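Side-chain contact in CHIR AB1 (Gallus gallus, PDB 2VSD), which is an avian Fc receptor of the immunoglobulin superfamily, its extracellular domain probably binding the Fc region of chicken antibody: residues L10-S13 against Q14-L18. Numbering follows the deposited sequence.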
loop_
_atom_site.group_PDB
_atom_site.type_symbol
_atom_site.label_atom_id
_atom_site.label_comp_id
_atom_site.label_asym_id
_atom_site.label_seq_id
_atom_site.Cartn_x
_atom_site.Cartn_y
_atom_site.Cartn_z
ATOM N N LEU A 10 1.811 0.338 -20.208
ATOM C CA LEU A 10 2.488 -0.955 -20.145
ATOM C C LEU A 10 3.299 -1.213 -21.414
ATOM O O LEU A 10 2.749 -1.124 -22.522
ATOM C CB LEU A 10 1.440 -2.040 -19.944
ATOM C CG LEU A 10 1.856 -3.487 -20.254
ATOM C CD1 LEU A 10 2.832 -4.005 -19.199
ATOM C CD2 LEU A 10 0.628 -4.389 -20.355
ATOM N N HIS A 11 4.580 -1.562 -21.256
ATOM C CA HIS A 11 5.432 -1.876 -22.426
ATOM C C HIS A 11 6.320 -3.052 -22.069
ATOM O O HIS A 11 6.967 -3.026 -21.032
ATOM C CB HIS A 11 6.324 -0.688 -22.824
ATOM C CG HIS A 11 5.554 0.542 -23.221
ATOM N ND1 HIS A 11 5.246 1.546 -22.326
ATOM C CD2 HIS A 11 4.977 0.896 -24.393
ATOM C CE1 HIS A 11 4.537 2.480 -22.938
ATOM N NE2 HIS A 11 4.356 2.108 -24.193
ATOM N N PRO A 12 6.350 -4.091 -22.916
ATOM C CA PRO A 12 5.470 -4.325 -24.050
ATOM C C PRO A 12 4.075 -4.735 -23.559
ATOM O O PRO A 12 3.930 -5.213 -22.419
ATOM C CB PRO A 12 6.138 -5.516 -24.750
ATOM C CG PRO A 12 6.788 -6.262 -23.590
ATOM C CD PRO A 12 7.332 -5.178 -22.747
ATOM N N SER A 13 3.064 -4.565 -24.406
ATOM C CA SER A 13 1.703 -4.962 -24.022
ATOM C C SER A 13 1.177 -6.156 -24.830
ATOM O O SER A 13 0.237 -6.826 -24.409
ATOM C CB SER A 13 0.755 -3.775 -24.151
ATOM O OG SER A 13 0.898 -3.194 -25.433
ATOM N N GLN A 14 1.795 -6.422 -25.986
ATOM C CA GLN A 14 1.373 -7.530 -26.844
ATOM C C GLN A 14 2.427 -8.620 -26.915
ATOM O O GLN A 14 3.624 -8.301 -26.905
ATOM C CB GLN A 14 1.045 -7.052 -28.262
ATOM C CG GLN A 14 0.009 -5.907 -28.306
ATOM C CD GLN A 14 -1.375 -6.368 -27.923
ATOM O OE1 GLN A 14 -1.717 -7.534 -28.126
ATOM N NE2 GLN A 14 -2.178 -5.459 -27.341
ATOM N N GLY A 15 1.954 -9.864 -26.981
ATOM C CA GLY A 15 2.794 -11.068 -27.063
ATOM C C GLY A 15 3.730 -11.268 -25.860
ATOM O O GLY A 15 4.800 -11.867 -25.994
ATOM N N VAL A 16 3.301 -10.818 -24.683
ATOM C CA VAL A 16 4.109 -10.972 -23.481
ATOM C C VAL A 16 4.012 -12.409 -22.981
ATOM O O VAL A 16 2.914 -12.985 -22.914
ATOM C CB VAL A 16 3.696 -9.976 -22.363
ATOM C CG1 VAL A 16 4.503 -10.248 -21.101
ATOM C CG2 VAL A 16 3.918 -8.536 -22.847
ATOM N N SER A 17 5.161 -12.987 -22.634
ATOM C CA SER A 17 5.264 -14.372 -22.185
ATOM C C SER A 17 6.030 -14.461 -20.888
ATOM O O SER A 17 6.775 -13.545 -20.554
ATOM C CB SER A 17 6.057 -15.148 -23.243
ATOM O OG SER A 17 5.398 -15.039 -24.505
ATOM N N LEU A 18 5.917 -15.581 -20.174
ATOM C CA LEU A 18 6.832 -15.825 -19.047
ATOM C C LEU A 18 8.281 -15.629 -19.472
ATOM O O LEU A 18 8.686 -16.096 -20.545
ATOM C CB LEU A 18 6.682 -17.258 -18.505
ATOM C CG LEU A 18 5.397 -17.701 -17.793
ATOM C CD1 LEU A 18 5.748 -18.813 -16.779
ATOM C CD2 LEU A 18 4.650 -16.602 -17.100
HETATM O O HOH W 1 0.580 -9.537 -24.149
HETATM O O HOH W 2 -1.282 -2.853 -27.101
#
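Val16 lays one methyl, CG2, against Pro12, and this apolar touch closes the turn that leads out of strand 7-11. The methyl meets two parts of the proline at once: CG2 of Val16 lies 3.7 Å from the ring atom CG of Pro12 and 3.4 Å from its carbonyl O. The two side chains cross at about a right angle, the valine presenting a branch tip to the ring. With CG1 of Val16 anti to the backbone N (chi1 176°), CG2 falls beside that N, on the side facing the proline. The cost is polar: Pro12 O is buried under the methyl and has no partner in the model. A cis peptide bond between His11 and Pro12 kinks the chain just past the strand, and Gly15, with positive phi (61°), helps turn it back.

The rest of the turn is bridged by water, since no direct hydrogen bond joins 10-13 to 14-18. One water, beside the valine methyl, donates to Ser13 O at 2.7 Å and accepts from Val16 N at 3.1 Å, spanning the mouth of the turn. A second, at the looser Ser13-Gln14 end, where the side chains are more open to solvent, links Ser13 OG, at 2.8 Å, to the amide of Gln14, accepting from NE2 at 2.8 Å. Gln14 reaches it because its chain bends at chi2 (-70°), folding the amide back toward the serine; both residues also touch a crystal neighbour.

The turn belongs to the connection between strands 7-11 and 21-27 of the immunoglobulin β-sandwich. Beyond Pro12, Val16 packs on Val22 of strand 21-27, Leu92 of strand 81-92, Val62 and Leu94, while its backbone hydrogen-bonds with Thr95, tying the loop to the C-terminal end of the domain.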